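Galactan 1,3-beta-galactosidase (Phanerochaete chrysosporium, PDB 7BYS) probably removes galactose units from the ends of beta-1,3-galactan chains, pairing a family 43 glycoside hydrolase domain with a calcium-containing carbohydrate-binding module. Local coordinates at residues 353-358 / 422-427; 369-374 / 406-411. All blocks are in the same frame, centred on the assembly; numbering follows the deposited sequence.

How the contacts relate
The two contacts belong to the two facing sheets of one beta-sandwich, the carbohydrate-binding module. Contact 1 joins the central strands 352-360 and 420-426 of a four-stranded antiparallel sheet; contact 2 joins strands 405-410 and 367-373 of the five-stranded sheet. Their centres lie about 12 Å apart. Along the chain contact 2 is nested within the loop that contact 1 closes, since 352-360 is followed by 367-373 and 405-410 by 420-426, each step crossing between sheets. Leu357 and Ile424 of contact 1 meet Phe410, Ile408 and Val369 of contact 2, forming part of the shared hydrophobic interior of the module.

Contact 1: 353-358 / 422-427; sequences HWVALY and DKIIVY. With CA (calcium ion), chain F.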
loop_
_atom_site.group_PDB
_atom_site.type_symbol
_atom_site.label_atom_id
_atom_site.label_comp_id
_atom_site.label_asym_id
_atom_site.label_seq_id
_atom_site.Cartn_x
_atom_site.Cartn_y
_atom_site.Cartn_z
ATOM N N HIS A 353 1.677 12.378 -19.696
ATOM C CA HIS A 353 2.820 12.218 -18.813
ATOM C C HIS A 353 2.374 12.225 -17.362
ATOM O O HIS A 353 1.564 13.062 -16.956
ATOM C CB HIS A 353 3.839 13.334 -19.049
ATOM C CG HIS A 353 4.520 13.226 -20.375
ATOM N ND1 HIS A 353 5.769 12.667 -20.525
ATOM C CD2 HIS A 353 4.104 13.569 -21.618
ATOM C CE1 HIS A 353 6.104 12.684 -21.805
ATOM N NE2 HIS A 353 5.109 13.223 -22.488
ATOM N N TRP A 354 2.908 11.282 -16.588
ATOM C CA TRP A 354 2.738 11.329 -15.145
ATOM C C TRP A 354 3.594 12.443 -14.567
ATOM O O TRP A 354 4.770 12.579 -14.906
ATOM C CB TRP A 354 3.162 10.000 -14.533
ATOM C CG TRP A 354 2.119 8.964 -14.675
ATOM C CD1 TRP A 354 2.179 7.843 -15.455
ATOM C CD2 TRP A 354 0.834 8.943 -14.041
ATOM N NE1 TRP A 354 1.022 7.126 -15.336
ATOM C CE2 TRP A 354 0.182 7.772 -14.468
ATOM C CE3 TRP A 354 0.190 9.781 -13.125
ATOM C CZ2 TRP A 354 -1.093 7.429 -14.030
ATOM C CZ3 TRP A 354 -1.082 9.441 -12.693
ATOM C CH2 TRP A 354 -1.706 8.275 -13.142
ATOM N N VAL A 355 2.999 13.234 -13.679
ATOM C CA VAL A 355 3.695 14.309 -12.990
ATOM C C VAL A 355 3.515 14.101 -11.491
ATOM O O VAL A 355 2.386 13.968 -11.009
ATOM C CB VAL A 355 3.165 15.688 -13.432
ATOM C CG1 VAL A 355 3.928 16.800 -12.741
ATOM C CG2 VAL A 355 3.253 15.835 -14.966
ATOM N N ALA A 356 4.620 14.058 -10.766
ATOM C CA ALA A 356 4.579 13.928 -9.318
ATOM C C ALA A 356 4.620 15.311 -8.684
ATOM O O ALA A 356 5.517 16.108 -8.968
ATOM C CB ALA A 356 5.759 13.095 -8.818
ATOM N N LEU A 357 3.656 15.586 -7.818
ATOM C CA LEU A 357 3.579 16.851 -7.096
ATOM C C LEU A 357 4.127 16.630 -5.689
ATOM O O LEU A 357 3.554 15.857 -4.914
ATOM C CB LEU A 357 2.139 17.360 -7.039
ATOM C CG LEU A 357 1.308 17.333 -8.324
ATOM C CD1 LEU A 357 -0.086 17.906 -8.062
ATOM C CD2 LEU A 357 2.008 18.075 -9.440
ATOM N N TYR A 358 5.248 17.284 -5.379
ATOM C CA TYR A 358 5.868 17.202 -4.059
ATOM C C TYR A 358 5.375 18.373 -3.220
ATOM O O TYR A 358 5.553 19.537 -3.598
ATOM C CB TYR A 358 7.389 17.222 -4.176
ATOM C CG TYR A 358 7.966 15.916 -4.652
ATOM C CD1 TYR A 358 7.794 15.484 -5.967
ATOM C CD2 TYR A 358 8.687 15.111 -3.781
ATOM C CE1 TYR A 358 8.311 14.258 -6.388
ATOM C CE2 TYR A 358 9.211 13.899 -4.196
ATOM C CZ TYR A 358 9.009 13.484 -5.491
ATOM O OH TYR A 358 9.543 12.272 -5.874
ATOM N N ASP A 422 6.444 22.121 -3.181
ATOM C CA ASP A 422 7.899 22.102 -3.148
ATOM C C ASP A 422 8.486 22.065 -4.552
ATOM O O ASP A 422 9.332 22.898 -4.895
ATOM C CB ASP A 422 8.358 20.865 -2.357
ATOM C CG ASP A 422 9.854 20.779 -2.200
ATOM O OD1 ASP A 422 10.574 21.711 -2.593
ATOM O OD2 ASP A 422 10.324 19.750 -1.665
ATOM N N LYS A 423 8.065 21.095 -5.355
ATOM C CA LYS A 423 8.557 20.915 -6.714
ATOM C C LYS A 423 7.620 19.939 -7.407
ATOM O O LYS A 423 6.739 19.341 -6.778
ATOM C CB LYS A 423 9.995 20.367 -6.740
ATOM C CG LYS A 423 10.174 18.996 -6.082
ATOM C CD LYS A 423 11.548 18.427 -6.406
ATOM C CE LYS A 423 11.667 16.985 -5.958
ATOM N NZ LYS A 423 12.888 16.362 -6.555
ATOM N N ILE A 424 7.818 19.785 -8.715
ATOM C CA ILE A 424 7.158 18.750 -9.497
ATOM C C ILE A 424 8.230 17.973 -10.245
ATOM O O ILE A 424 9.313 18.492 -10.528
ATOM C CB ILE A 424 6.071 19.293 -10.465
ATOM C CG1 ILE A 424 6.692 20.067 -11.644
ATOM C CG2 ILE A 424 5.059 20.156 -9.716
ATOM C CD1 ILE A 424 5.677 20.502 -12.694
ATOM N N ILE A 425 7.940 16.713 -10.538
ATOM C CA ILE A 425 8.782 15.897 -11.406
ATOM C C ILE A 425 7.915 15.391 -12.543
ATOM O O ILE A 425 6.874 14.761 -12.311
ATOM C CB ILE A 425 9.463 14.729 -10.672
ATOM C CG1 ILE A 425 10.219 15.229 -9.437
ATOM C CG2 ILE A 425 10.398 14.003 -11.635
ATOM C CD1 ILE A 425 10.959 14.116 -8.657
ATOM N N VAL A 426 8.337 15.681 -13.768
ATOM C CA VAL A 426 7.614 15.298 -14.974
ATOM C C VAL A 426 8.292 14.073 -15.570
ATOM O O VAL A 426 9.474 14.119 -15.938
ATOM C CB VAL A 426 7.577 16.449 -15.988
ATOM C CG1 VAL A 426 6.895 15.994 -17.274
ATOM C CG2 VAL A 426 6.855 17.660 -15.406
ATOM N N TYR A 427 7.540 12.983 -15.676
ATOM C CA TYR A 427 8.061 11.722 -16.182
ATOM C C TYR A 427 7.618 11.511 -17.621
ATOM O O TYR A 427 6.855 12.302 -18.177
ATOM C CB TYR A 427 7.585 10.559 -15.296
ATOM C CG TYR A 427 8.148 10.628 -13.896
ATOM C CD1 TYR A 427 9.402 10.112 -13.614
ATOM C CD2 TYR A 427 7.431 11.232 -12.863
ATOM C CE1 TYR A 427 9.935 10.178 -12.350
ATOM C CE2 TYR A 427 7.954 11.295 -11.588
ATOM C CZ TYR A 427 9.207 10.768 -11.341
ATOM O OH TYR A 427 9.765 10.812 -10.093
ATOM O OXT TYR A 427 8.026 10.540 -18.257
HETATM CA CA CA F . 11.468 23.555 -3.674
#
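Tyr358 lays its ring beside Lys423, whose extended side chain runs the same way and places CE over the centre of one ring face, 4.0 Å from the centroid. NZ lies farther out along the ring normal, at 4.9 Å from that centroid, so methylene contact is combined with a cation-pi interaction. Ile425 reaches the same tyrosine obliquely, its CD1 3.5 Å from Tyr358 CE1. Ile425 CG2 lies over one face of the ring of Tyr427, the C-terminal residue, offset toward its rim, while Ala356 CB sits at the ring edge. The hydroxyls of both tyrosines bond to Asp288 OD2, in a loop outside the two strands, so one oxygen links them.

The terminal carboxylate is gripped as well: His353 ND1 donates to Tyr427 O over 2.6 Å, nearly in the imidazole plane, on a lone pair of this carboxylate oxygen and in the carboxylate plane. A chi1 of -69° sets the ring anti to the carbonyl carbon, with ND1 turned to the chain end. On the other face Val355, Leu357, Ile424 and Val426 are buried, Leu357 CD2 meeting Ile424 CG2 at 3.7 Å.

At the far end Tyr358 O receives Asp422 N at 2.8 Å and, weakly, Lys423 N. Both residues thus face Tyr358. Asp422 also binds calcium through O (2.5 Å) and OD1 (2.3 Å), in a site that includes Glu308, Glu310, Ser327 and Lys330. The arrangement is a classic beta bulge in an antiparallel pair, beside the calcium site of a family 35 carbohydrate-binding module, a beta-sandwich.

Contact 2: 369-374 / 406-411; sequences VTVSVN and NSITFG
Phe410 presents its ring edge to Val369, whose CG2 lies near the ring plane, and Val371 approaches the same ring obliquely, with CG2 3.7 Å from Phe410 CE1. The other flat groups are the amides of Asn374 and Asn406, which meet at an angle of 30° between planes. Asn374 ND2 donates to Asn406 OD1 over 2.9 Å, with the acceptor in the plane of the donor amide and the donor on a lone pair of the acceptor.

The second atom of the Asn374 amide is used too: OD1 accepts Ser407 N at 2.9 Å, in a nearly straight bond (170°), although the donor is tilted from the carbonyl plane. Asn374 has its CG beside the backbone N (chi1 -60°), which swings the amide across to the neighbouring strand and, with Asn374 N donating to Ser407 O, carries the pairing past the strand end. Asn406 is itself anchored by Asn402 and Val346.

Val371 CG1 also lies against Ile408 CG2, 3.6 Å away, on the apolar face. On the opposite face two waters join the strands. One donates to Thr409 O and to Thr370 OG1, which also hydrogen-bonds to Ser412 O; the other donates to Ser372 O and lies 3.1 Å from Thr409 OG1, itself bonded to Thr342. Beyond the last bridge pair, Gly411 N donates to Thr370 O at 3.1 Å. Strands 367-373 and 405-410 thus form a two-faced antiparallel pair, characteristic of a beta-sandwich, with Phe410, Val371 and Ile408 turned to the interior.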
loop_
_atom_site.group_PDB
_atom_site.type_symbol
_atom_site.label_atom_id
_atom_site.label_comp_id
_atom_site.label_asym_id
_atom_site.label_seq_id
_atom_site.Cartn_x
_atom_site.Cartn_y
_atom_site.Cartn_z
ATOM N N VAL A 369 -5.377 20.656 -4.642
ATOM C CA VAL A 369 -4.803 21.701 -5.479
ATOM C C VAL A 369 -5.387 21.561 -6.878
ATOM O O VAL A 369 -5.515 20.450 -7.402
ATOM C CB VAL A 369 -3.255 21.662 -5.468
ATOM C CG1 VAL A 369 -2.717 20.387 -6.127
ATOM C CG2 VAL A 369 -2.677 22.936 -6.127
ATOM N N THR A 370 -5.772 22.688 -7.472
ATOM C CA THR A 370 -6.177 22.688 -8.871
ATOM C C THR A 370 -4.941 22.726 -9.763
ATOM O O THR A 370 -3.953 23.406 -9.462
ATOM C CB THR A 370 -7.040 23.914 -9.182
ATOM O OG1 THR A 370 -6.278 25.096 -8.930
ATOM C CG2 THR A 370 -8.310 23.921 -8.342
ATOM N N VAL A 371 -5.006 21.995 -10.876
ATOM C CA VAL A 371 -3.905 21.885 -11.827
ATOM C C VAL A 371 -4.464 22.139 -13.224
ATOM O O VAL A 371 -5.394 21.448 -13.663
ATOM C CB VAL A 371 -3.215 20.508 -11.763
ATOM C CG1 VAL A 371 -2.039 20.455 -12.721
ATOM C CG2 VAL A 371 -2.752 20.190 -10.339
ATOM N N SER A 372 -3.896 23.121 -13.920
ATOM C CA SER A 372 -4.330 23.498 -15.258
ATOM C C SER A 372 -3.114 23.521 -16.169
ATOM O O SER A 372 -2.095 24.138 -15.837
ATOM C CB SER A 372 -4.963 24.887 -15.204
ATOM O OG SER A 372 -5.028 25.476 -16.492
ATOM N N VAL A 373 -3.212 22.855 -17.312
ATOM C CA VAL A 373 -2.107 22.776 -18.263
ATOM C C VAL A 373 -2.413 23.697 -19.433
ATOM O O VAL A 373 -3.457 23.558 -20.078
ATOM C CB VAL A 373 -1.891 21.337 -18.760
ATOM C CG1 VAL A 373 -0.719 21.287 -19.734
ATOM C CG2 VAL A 373 -1.656 20.397 -17.580
ATOM N N ASN A 374 -1.495 24.619 -19.713
ATOM C CA ASN A 374 -1.621 25.534 -20.849
ATOM C C ASN A 374 -2.982 26.229 -20.866
ATOM O O ASN A 374 -3.598 26.419 -21.919
ATOM C CB ASN A 374 -1.336 24.811 -22.164
ATOM C CG ASN A 374 0.056 24.223 -22.205
ATOM O OD1 ASN A 374 1.020 24.861 -21.793
ATOM N ND2 ASN A 374 0.166 22.987 -22.688
ATOM N N ASN A 406 5.583 23.905 -22.149
ATOM C CA ASN A 406 4.260 23.866 -21.557
ATOM C C ASN A 406 4.285 24.665 -20.268
ATOM O O ASN A 406 5.339 24.873 -19.668
ATOM C CB ASN A 406 3.861 22.432 -21.199
ATOM C CG ASN A 406 3.696 21.555 -22.418
ATOM O OD1 ASN A 406 2.598 21.421 -22.946
ATOM N ND2 ASN A 406 4.790 20.945 -22.864
ATOM N N SER A 407 3.101 25.106 -19.849
ATOM C CA SER A 407 2.917 25.746 -18.552
ATOM C C SER A 407 1.929 24.937 -17.724
ATOM O O SER A 407 0.957 24.389 -18.255
ATOM C CB SER A 407 2.366 27.171 -18.722
ATOM O OG SER A 407 0.955 27.159 -18.914
ATOM N N ILE A 408 2.184 24.851 -16.421
ATOM C CA ILE A 408 1.276 24.187 -15.492
ATOM C C ILE A 408 0.994 25.152 -14.351
ATOM O O ILE A 408 1.928 25.611 -13.685
ATOM C CB ILE A 408 1.849 22.869 -14.947
ATOM C CG1 ILE A 408 2.324 21.963 -16.090
ATOM C CG2 ILE A 408 0.804 22.160 -14.103
ATOM C CD1 ILE A 408 3.120 20.743 -15.612
ATOM N N THR A 409 -0.280 25.467 -14.130
ATOM C CA THR A 409 -0.682 26.449 -13.129
ATOM C C THR A 409 -1.360 25.735 -11.966
ATOM O O THR A 409 -2.261 24.914 -12.174
ATOM C CB THR A 409 -1.623 27.492 -13.735
ATOM O OG1 THR A 409 -0.909 28.265 -14.706
ATOM C CG2 THR A 409 -2.124 28.436 -12.665
ATOM N N PHE A 410 -0.941 26.071 -10.747
ATOM C CA PHE A 410 -1.443 25.464 -9.518
ATOM C C PHE A 410 -2.163 26.504 -8.672
ATOM O O PHE A 410 -1.653 27.614 -8.477
ATOM C CB PHE A 410 -0.285 24.876 -8.707
ATOM C CG PHE A 410 0.462 23.803 -9.429
ATOM C CD1 PHE A 410 0.059 22.480 -9.314
ATOM C CD2 PHE A 410 1.567 24.106 -10.212
ATOM C CE1 PHE A 410 0.742 21.472 -9.984
ATOM C CE2 PHE A 410 2.247 23.105 -10.881
ATOM C CZ PHE A 410 1.833 21.785 -10.765
ATOM N N GLY A 411 -3.345 26.138 -8.179
ATOM C CA GLY A 411 -4.049 26.915 -7.186
ATOM C C GLY A 411 -5.056 27.910 -7.715
ATOM O O GLY A 411 -5.674 28.610 -6.907
HETATM O O HOH W 1 -4.641 25.947 -11.189
HETATM O O HOH W 2 -1.756 26.636 -17.231
#